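Enolase (alpha proteobacterium BAL199, PDB 3UGV) probably catalyses a magnesium-dependent reaction of the enolase superfamily, in which a proton is abstracted from the carbon next to a substrate's carboxylate. Local coordinates at residues 251-256 against 260-265; 277-280 against 284-287; 299-304 against 308-313. All coordinates share one frame; numbering follows the deposited sequence.

Contact 1 (251-256 against 260-265). With MG (magnesium ion), chain B.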
loop_
_atom_site.group_PDB
_atom_site.type_symbol
_atom_site.label_atom_id
_atom_site.label_comp_id
_atom_site.label_asym_id
_atom_site.label_seq_id
_atom_site.Cartn_x
_atom_site.Cartn_y
_atom_site.Cartn_z
ATOM N N GLU F 251 -7.018 19.480 -18.957
ATOM C CA GLU F 251 -5.820 18.902 -19.553
ATOM C C GLU F 251 -4.549 19.575 -19.062
ATOM O O GLU F 251 -4.469 20.804 -19.052
ATOM C CB GLU F 251 -5.919 19.005 -21.076
ATOM C CG GLU F 251 -4.889 18.235 -21.856
ATOM C CD GLU F 251 -5.116 18.358 -23.361
ATOM O OE1 GLU F 251 -6.292 18.281 -23.813
ATOM O OE2 GLU F 251 -4.121 18.549 -24.088
ATOM N N GLU F 252 -3.588 18.744 -18.641
ATOM C CA GLU F 252 -2.214 19.141 -18.253
ATOM C C GLU F 252 -2.079 20.469 -17.520
ATOM O O GLU F 252 -1.505 21.433 -18.051
ATOM C CB GLU F 252 -1.277 19.130 -19.469
ATOM C CG GLU F 252 -0.941 17.735 -19.974
ATOM C CD GLU F 252 0.150 17.725 -21.040
ATOM O OE1 GLU F 252 0.184 18.655 -21.884
ATOM O OE2 GLU F 252 0.971 16.772 -21.033
ATOM N N PRO F 253 -2.607 20.541 -16.296
ATOM C CA PRO F 253 -2.476 21.832 -15.611
ATOM C C PRO F 253 -1.033 22.153 -15.210
ATOM O O PRO F 253 -0.696 23.323 -15.135
ATOM C CB PRO F 253 -3.362 21.667 -14.364
ATOM C CG PRO F 253 -3.648 20.197 -14.259
ATOM C CD PRO F 253 -3.552 19.633 -15.630
ATOM N N VAL F 254 -0.211 21.135 -14.951
ATOM C CA VAL F 254 1.152 21.345 -14.462
ATOM C C VAL F 254 2.150 20.623 -15.343
ATOM O O VAL F 254 1.763 19.942 -16.285
ATOM C CB VAL F 254 1.339 20.877 -12.991
ATOM C CG1 VAL F 254 0.349 21.575 -12.080
ATOM C CG2 VAL F 254 1.208 19.360 -12.873
ATOM N N VAL F 255 3.436 20.791 -15.051
ATOM C CA VAL F 255 4.490 20.226 -15.892
ATOM C C VAL F 255 4.386 18.695 -15.982
ATOM O O VAL F 255 4.165 18.008 -14.990
ATOM C CB VAL F 255 5.896 20.653 -15.422
ATOM C CG1 VAL F 255 6.192 20.067 -14.059
ATOM C CG2 VAL F 255 6.930 20.203 -16.427
ATOM N N TYR F 256 4.568 18.172 -17.188
ATOM C CA TYR F 256 4.075 16.846 -17.536
ATOM C C TYR F 256 4.640 15.669 -16.771
ATOM O O TYR F 256 3.991 14.626 -16.718
ATOM C CB TYR F 256 4.193 16.592 -19.047
ATOM C CG TYR F 256 5.607 16.333 -19.600
ATOM C CD1 TYR F 256 6.258 15.107 -19.395
ATOM C CD2 TYR F 256 6.252 17.293 -20.382
ATOM C CE1 TYR F 256 7.531 14.858 -19.941
ATOM C CE2 TYR F 256 7.524 17.055 -20.933
ATOM C CZ TYR F 256 8.154 15.845 -20.708
ATOM O OH TYR F 256 9.405 15.633 -21.255
ATOM N N ASP F 260 3.393 12.961 -8.940
ATOM C CA ASP F 260 2.901 13.130 -7.573
ATOM C C ASP F 260 1.814 14.200 -7.548
ATOM O O ASP F 260 0.800 14.022 -6.895
ATOM C CB ASP F 260 4.023 13.488 -6.603
ATOM C CG ASP F 260 5.119 12.430 -6.560
ATOM O OD1 ASP F 260 4.822 11.232 -6.351
ATOM O OD2 ASP F 260 6.284 12.806 -6.754
ATOM N N GLY F 261 2.029 15.303 -8.269
ATOM C CA GLY F 261 1.058 16.389 -8.342
ATOM C C GLY F 261 -0.195 15.987 -9.103
ATOM O O GLY F 261 -1.314 16.298 -8.698
ATOM N N TYR F 262 -0.009 15.279 -10.213
ATOM C CA TYR F 262 -1.142 14.818 -11.004
ATOM C C TYR F 262 -2.055 13.899 -10.194
ATOM O O TYR F 262 -3.271 14.084 -10.204
ATOM C CB TYR F 262 -0.663 14.163 -12.292
ATOM C CG TYR F 262 -0.427 15.167 -13.399
ATOM C CD1 TYR F 262 -1.412 16.078 -13.749
ATOM C CD2 TYR F 262 0.772 15.208 -14.090
ATOM C CE1 TYR F 262 -1.213 17.005 -14.759
ATOM C CE2 TYR F 262 0.983 16.130 -15.099
ATOM C CZ TYR F 262 -0.018 17.030 -15.427
ATOM O OH TYR F 262 0.177 17.949 -16.441
ATOM N N ALA F 263 -1.473 12.939 -9.467
ATOM C CA ALA F 263 -2.272 12.068 -8.611
ATOM C C ALA F 263 -3.093 12.858 -7.586
ATOM O O ALA F 263 -4.228 12.498 -7.321
ATOM C CB ALA F 263 -1.399 10.996 -7.908
ATOM N N GLN F 264 -2.529 13.926 -7.017
ATOM C CA GLN F 264 -3.263 14.756 -6.048
ATOM C C GLN F 264 -4.451 15.473 -6.690
ATOM O O GLN F 264 -5.556 15.503 -6.135
ATOM C CB GLN F 264 -2.351 15.802 -5.396
ATOM C CG GLN F 264 -1.295 15.239 -4.484
ATOM C CD GLN F 264 -1.884 14.530 -3.280
ATOM O OE1 GLN F 264 -2.656 15.118 -2.522
ATOM N NE2 GLN F 264 -1.526 13.257 -3.101
ATOM N N LEU F 265 -4.201 16.058 -7.855
ATOM C CA LEU F 265 -5.223 16.781 -8.615
ATOM C C LEU F 265 -6.347 15.851 -9.060
ATOM O O LEU F 265 -7.523 16.209 -9.020
ATOM C CB LEU F 265 -4.581 17.413 -9.850
ATOM C CG LEU F 265 -3.637 18.566 -9.547
ATOM C CD1 LEU F 265 -2.938 19.037 -10.802
ATOM C CD2 LEU F 265 -4.452 19.692 -8.900
HETATM MG MG MG B . -2.845 19.680 -24.988
HETATM O O HOH W 1 -3.323 19.671 -27.034
HETATM O O HOH W 2 -1.374 20.997 -25.658
HETATM O O HOH W 3 -1.929 19.922 -23.097
#
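Tyr262 and Val254 reach toward each other from opposite directions, with residues 252-256 of the loop after strand 249-251 lining one face and the edge of the phenol ring. Val254 CG2 lies over one face of that ring, 3.9 Å from its centroid and 19° off the normal, a CH-pi contact displaced toward the rim on the hydroxyl side. With CG1 anti to the carbonyl carbon (chi1 -57°), the other methyl, CG2, is turned over the ring. The edge is lined by different groups: Pro253 CD meets Tyr262 CE1 in the ring plane at 3.6 Å, while Tyr256 O stands near that plane at 3.7 Å from Tyr262 CE2. Tyr262 OH donates a short but weak hydrogen bond to Val254 O (2.6 Å), and Glu252 CA packs 3.2 Å from Tyr262 OH. Beyond the proline's edge contact, Leu265 and Pro253 run past each other in opposite senses, Leu265 CD1 coming to 3.7 Å from Pro253 CG. Leu273 and Ile275 of strand 273-275, with Met232 and Ala235 of helix 232-242, add to the packing.

Just upstream, Glu251 points away from the helix in an extended chain and binds magnesium through OE2 at 1.9 Å, together with Asp225 and Glu277; its OE1 is held by Lys194 and Trp249. Glu252 OE2 is bonded to Asn278. The chemistry is thus divided: the Glu251 carboxylate serves the metal at the C-terminal mouth of the barrel, while a buried phenol, donating a weak hydrogen bond to a backbone carbonyl, ties the loop to the helix that follows, helped by apolar packing.

Contact 2 (277-280 against 284-287). With MG (magnesium ion), chain B.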
loop_
_atom_site.group_PDB
_atom_site.type_symbol
_atom_site.label_atom_id
_atom_site.label_comp_id
_atom_site.label_asym_id
_atom_site.label_seq_id
_atom_site.Cartn_x
_atom_site.Cartn_y
_atom_site.Cartn_z
ATOM N N GLU F 277 -0.152 13.662 -23.879
ATOM C CA GLU F 277 0.486 14.099 -25.111
ATOM C C GLU F 277 2.005 14.104 -24.983
ATOM O O GLU F 277 2.697 14.180 -25.976
ATOM C CB GLU F 277 -0.011 15.464 -25.564
ATOM C CG GLU F 277 0.466 16.628 -24.726
ATOM C CD GLU F 277 -0.275 17.897 -25.100
ATOM O OE1 GLU F 277 -1.507 17.941 -24.868
ATOM O OE2 GLU F 277 0.355 18.829 -25.651
ATOM N N ASN F 278 2.514 14.017 -23.760
ATOM C CA ASN F 278 3.962 14.009 -23.519
ATOM C C ASN F 278 4.527 12.671 -23.045
ATOM O O ASN F 278 5.674 12.612 -22.600
ATOM C CB ASN F 278 4.341 15.091 -22.519
ATOM C CG ASN F 278 4.404 16.474 -23.152
ATOM O OD1 ASN F 278 5.351 16.804 -23.874
ATOM N ND2 ASN F 278 3.394 17.290 -22.878
ATOM N N PHE F 279 3.715 11.614 -23.118
ATOM C CA PHE F 279 4.177 10.254 -22.850
ATOM C C PHE F 279 5.186 9.819 -23.914
ATOM O O PHE F 279 4.844 9.709 -25.094
ATOM C CB PHE F 279 3.012 9.265 -22.924
ATOM C CG PHE F 279 2.068 9.326 -21.762
ATOM C CD1 PHE F 279 2.423 9.959 -20.583
ATOM C CD2 PHE F 279 0.820 8.724 -21.851
ATOM C CE1 PHE F 279 1.559 9.991 -19.524
ATOM C CE2 PHE F 279 -0.056 8.767 -20.797
ATOM C CZ PHE F 279 0.318 9.394 -19.624
ATOM N N TYR F 280 6.418 9.550 -23.511
ATOM C CA TYR F 280 7.391 8.985 -24.447
ATOM C C TYR F 280 7.402 7.457 -24.369
ATOM O O TYR F 280 8.209 6.869 -23.653
ATOM C CB TYR F 280 8.783 9.577 -24.202
ATOM C CG TYR F 280 8.902 10.986 -24.734
ATOM C CD1 TYR F 280 9.230 11.212 -26.068
ATOM C CD2 TYR F 280 8.651 12.091 -23.913
ATOM C CE1 TYR F 280 9.319 12.495 -26.572
ATOM C CE2 TYR F 280 8.723 13.379 -24.409
ATOM C CZ TYR F 280 9.064 13.577 -25.744
ATOM O OH TYR F 280 9.145 14.852 -26.258
ATOM N N GLU F 284 5.895 4.484 -20.402
ATOM C CA GLU F 284 5.652 5.732 -19.682
ATOM C C GLU F 284 4.176 5.883 -19.300
ATOM O O GLU F 284 3.862 6.276 -18.179
ATOM C CB GLU F 284 6.118 6.911 -20.508
ATOM C CG GLU F 284 6.637 8.071 -19.705
ATOM C CD GLU F 284 7.525 8.977 -20.551
ATOM O OE1 GLU F 284 7.066 10.079 -20.944
ATOM O OE2 GLU F 284 8.680 8.569 -20.830
ATOM N N MET F 285 3.280 5.547 -20.224
ATOM C CA MET F 285 1.844 5.520 -19.946
ATOM C C MET F 285 1.529 4.563 -18.780
ATOM O O MET F 285 0.760 4.878 -17.862
ATOM C CB MET F 285 1.053 5.080 -21.191
ATOM C CG MET F 285 -0.472 5.058 -20.947
ATOM S SD MET F 285 -1.436 4.465 -22.349
ATOM C CE MET F 285 -1.358 5.890 -23.413
ATOM N N HIS F 286 2.133 3.389 -18.828
ATOM C CA HIS F 286 1.911 2.360 -17.818
ATOM C C HIS F 286 2.332 2.877 -16.427
ATOM O O HIS F 286 1.641 2.650 -15.427
ATOM C CB HIS F 286 2.656 1.076 -18.251
ATOM C CG HIS F 286 3.113 0.208 -17.120
ATOM N ND1 HIS F 286 2.254 -0.600 -16.402
ATOM C CD2 HIS F 286 4.349 -0.006 -16.606
ATOM C CE1 HIS F 286 2.940 -1.261 -15.487
ATOM N NE2 HIS F 286 4.214 -0.916 -15.587
ATOM N N GLN F 287 3.441 3.611 -16.372
ATOM C CA GLN F 287 3.918 4.183 -15.112
ATOM C C GLN F 287 2.991 5.279 -14.586
ATOM O O GLN F 287 2.731 5.356 -13.389
ATOM C CB GLN F 287 5.335 4.718 -15.282
ATOM C CG GLN F 287 6.366 3.616 -15.586
ATOM C CD GLN F 287 7.750 4.185 -15.841
ATOM O OE1 GLN F 287 7.906 5.398 -16.068
ATOM N NE2 GLN F 287 8.769 3.321 -15.787
HETATM MG MG MG B . -2.845 19.680 -24.988
HETATM O O HOH W 2 -1.374 20.997 -25.658
HETATM O O HOH W 4 8.144 4.196 -22.519
HETATM O O HOH W 1 -3.323 19.671 -27.034
HETATM O O HOH W 3 -1.929 19.922 -23.097
#
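The Phe279 ring presents one face to Met285, whose CA stands 4.0 Å from the ring centroid in a CH-pi contact offset toward the rim. With CG anti to the backbone N (chi1 -179°), Met285 runs on across the ring, the two side chains crossing at about a right angle; Met285 CB and CG lie 3.7 Å from Phe279 CD2 and CE2 respectively. Val297 and Ile304 also pack on Phe279. The Tyr280 ring has Glu284 OE1 near its plane, at the edge.

That carboxylate does the polar work: Tyr280 N donates to Glu284 OE1 at 2.7 Å in a nearly straight bond (177°), arriving from above the carboxylate plane, 73° out of it. The contact belongs to a beta-alpha unit of the enolase-superfamily barrel, in which the loop leaving strand 273-275 carries a metal ligand, Glu277 (OE1 to magnesium 2.2 Å), and then turns into helix 282-290. Asn278 O lies 3.3 Å from Glu284 OE1, an acceptor facing an acceptor, an approach that the Tyr280 N-H probably offsets. One water bridges the loop end to the helix, donating to Tyr280 O and accepting from Glu284 N (3.1 Å).

Contact 3 (299-304 against 308-313)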
loop_
_atom_site.group_PDB
_atom_site.type_symbol
_atom_site.label_atom_id
_atom_site.label_comp_id
_atom_site.label_asym_id
_atom_site.label_seq_id
_atom_site.Cartn_x
_atom_site.Cartn_y
_atom_site.Cartn_z
ATOM N N PRO F 299 -2.126 10.134 -26.212
ATOM C CA PRO F 299 -0.752 10.118 -26.734
ATOM C C PRO F 299 -0.594 10.895 -28.043
ATOM O O PRO F 299 -1.506 10.958 -28.867
ATOM C CB PRO F 299 -0.483 8.628 -26.969
ATOM C CG PRO F 299 -1.450 7.938 -26.090
ATOM C CD PRO F 299 -2.685 8.782 -26.116
ATOM N N ASP F 300 0.575 11.499 -28.197
ATOM C CA ASP F 300 0.975 12.203 -29.397
ATOM C C ASP F 300 1.845 11.244 -30.212
ATOM O O ASP F 300 2.714 10.582 -29.644
ATOM C CB ASP F 300 1.786 13.432 -28.981
ATOM C CG ASP F 300 2.401 14.151 -30.157
ATOM O OD1 ASP F 300 3.415 13.652 -30.683
ATOM O OD2 ASP F 300 1.880 15.217 -30.553
ATOM N N PHE F 301 1.631 11.171 -31.529
ATOM C CA PHE F 301 2.298 10.150 -32.364
ATOM C C PHE F 301 3.818 10.282 -32.537
ATOM O O PHE F 301 4.518 9.284 -32.747
ATOM C CB PHE F 301 1.594 10.004 -33.721
ATOM C CG PHE F 301 0.194 9.484 -33.598
ATOM C CD1 PHE F 301 -0.044 8.120 -33.503
ATOM C CD2 PHE F 301 -0.874 10.356 -33.515
ATOM C CE1 PHE F 301 -1.326 7.636 -33.354
ATOM C CE2 PHE F 301 -2.166 9.878 -33.367
ATOM C CZ PHE F 301 -2.392 8.519 -33.281
ATOM N N MET F 302 4.343 11.497 -32.458
ATOM C CA MET F 302 5.789 11.625 -32.529
ATOM C C MET F 302 6.462 11.217 -31.215
ATOM O O MET F 302 7.648 10.894 -31.206
ATOM C CB MET F 302 6.218 13.027 -32.955
ATOM C CG MET F 302 6.316 14.004 -31.827
ATOM S SD MET F 302 7.003 15.584 -32.357
ATOM C CE MET F 302 6.661 16.595 -30.914
ATOM N N ARG F 303 5.697 11.197 -30.121
ATOM C CA ARG F 303 6.265 10.919 -28.802
ATOM C C ARG F 303 5.981 9.495 -28.321
ATOM O O ARG F 303 6.817 8.886 -27.660
ATOM C CB ARG F 303 5.760 11.921 -27.760
ATOM C CG ARG F 303 6.185 13.364 -27.986
ATOM C CD ARG F 303 5.867 14.270 -26.779
ATOM N NE ARG F 303 6.125 15.676 -27.092
ATOM C CZ ARG F 303 5.188 16.569 -27.426
ATOM N NH1 ARG F 303 3.907 16.226 -27.475
ATOM N NH2 ARG F 303 5.527 17.819 -27.716
ATOM N N ILE F 304 4.800 8.971 -28.641
ATOM C CA ILE F 304 4.432 7.641 -28.179
ATOM C C ILE F 304 5.154 6.522 -28.938
ATOM O O ILE F 304 5.205 5.383 -28.470
ATOM C CB ILE F 304 2.907 7.398 -28.253
ATOM C CG1 ILE F 304 2.508 6.206 -27.370
ATOM C CG2 ILE F 304 2.470 7.169 -29.690
ATOM C CD1 ILE F 304 2.298 6.566 -25.900
ATOM N N SER F 308 3.371 2.032 -34.160
ATOM C CA SER F 308 3.801 0.917 -33.308
ATOM C C SER F 308 3.554 1.185 -31.837
ATOM O O SER F 308 2.931 0.370 -31.150
ATOM C CB SER F 308 5.292 0.623 -33.505
ATOM O OG SER F 308 5.533 0.139 -34.806
ATOM N N GLY F 309 4.056 2.324 -31.357
ATOM C CA GLY F 309 3.838 2.733 -29.976
ATOM C C GLY F 309 2.380 2.945 -29.612
ATOM O O GLY F 309 1.964 2.595 -28.509
ATOM N N TRP F 310 1.591 3.506 -30.530
ATOM C CA TRP F 310 0.174 3.710 -30.243
ATOM C C TRP F 310 -0.534 2.386 -29.986
ATOM O O TRP F 310 -1.324 2.270 -29.045
ATOM C CB TRP F 310 -0.532 4.452 -31.376
ATOM C CG TRP F 310 -2.021 4.538 -31.133
ATOM C CD1 TRP F 310 -2.939 3.567 -31.368
ATOM C CD2 TRP F 310 -2.741 5.641 -30.563
ATOM N NE1 TRP F 310 -4.186 3.996 -30.998
ATOM C CE2 TRP F 310 -4.091 5.267 -30.501
ATOM C CE3 TRP F 310 -2.371 6.912 -30.111
ATOM C CZ2 TRP F 310 -5.083 6.119 -30.007
ATOM C CZ3 TRP F 310 -3.351 7.754 -29.614
ATOM C CH2 TRP F 310 -4.690 7.354 -29.571
ATOM N N MET F 311 -0.257 1.385 -30.819
ATOM C CA MET F 311 -0.970 0.112 -30.701
ATOM C C MET F 311 -0.632 -0.572 -29.385
ATOM O O MET F 311 -1.490 -1.187 -28.759
ATOM C CB MET F 311 -0.684 -0.823 -31.891
ATOM C CG MET F 311 -1.159 -0.304 -33.271
ATOM S SD MET F 311 -2.856 0.307 -33.342
ATOM C CE MET F 311 -3.775 -1.133 -32.824
ATOM N N ARG F 312 0.624 -0.466 -28.970
ATOM C CA ARG F 312 1.040 -1.025 -27.690
ATOM C C ARG F 312 0.363 -0.302 -26.530
ATOM O O ARG F 312 -0.065 -0.926 -25.557
ATOM C CB ARG F 312 2.561 -0.981 -27.562
ATOM C CG ARG F 312 3.219 -2.004 -28.477
ATOM C CD ARG F 312 4.718 -1.858 -28.550
ATOM N NE ARG F 312 5.242 -2.533 -29.732
ATOM C CZ ARG F 312 6.524 -2.812 -29.940
ATOM N NH1 ARG F 312 7.439 -2.491 -29.032
ATOM N NH2 ARG F 312 6.889 -3.416 -31.061
ATOM N N ALA F 313 0.248 1.017 -26.665
ATOM C CA ALA F 313 -0.351 1.848 -25.642
ATOM C C ALA F 313 -1.846 1.605 -25.605
ATOM O O ALA F 313 -2.449 1.638 -24.535
ATOM C CB ALA F 313 -0.046 3.328 -25.898
#
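Strand 296-297 of the enolase-superfamily barrel leads into a short turn of helix, 301-304, and then into the long helix 306-320; Pro299, Phe301 and Ile304 on the first side meet Gly309, Trp310 and Ala313 on the second. The indole of Trp310 is the centre of the packing. A chi1 of 174°, which puts CG opposite the backbone N, carries it toward Phe301 and Pro299. Phe301 CZ lies over the rim of one face, with CE1 just outside it, 3.5 Å from Trp310 CE3. The two rings are near parallel, with planes 24° apart, but are slid so far that they barely overlap, and the centroids of the phenyl and the six-membered indole ring are 5.0 Å apart. Pro299 crosses the indole at about a right angle and puts CD 3.7 Å from Trp310 CZ3.

Ile304 packs on the helix backbone instead. Its CG2 rests 3.9 Å from Trp310 N, and its CD1 touches Ala313 CB at 4.0 Å. Gly309 lets the backbones approach closely: its CA makes a CA-H...O contact with Ile304 O, 3.3 Å long and 155° at the hydrogen. Asp300 caps the short turn, OD1 accepting from Met302 N at 2.9 Å, while its OD2 bonds His327 ND1, an Asp-His pairing consistent with the catalytic dyad of mandelate racemase relatives.

Trp310 NE1 is hydrogen-bonded to Thr340 OG1, and Val336 and Met337 of helix 330-337 lie against the indole. Phe301 is pressed by that helix and by Met133 of helix 123-142, whereas Pro299 and Ala313 pack on Met285 of helix 282-290, so the contact, just past strand 296-297, is bordered by helices 330-337, 123-142 and 282-290.

Overall arrangement
From the N terminus onward the three contacts come in series, without nesting or crossing. Contacts 1 and 2 each close the short loop between a strand end and the next helix of the barrel: strand 249-251 with helix 259-268, then strand 273-275 with helix 282-290. Contact 3 folds Pro299 and the short helix 301-304, which follow strand 296-297, against helix 306-320. Contacts 1 and 2 share the magnesium and its waters and are linked by Glu252 and Asn278. Contacts 2 and 3 touch through Arg303, which bonds Glu277 O, and through Met285 against Pro299. Contacts 1 and 3 do not touch, their nearest atoms being about 6 Å apart, so contact 2 connects them.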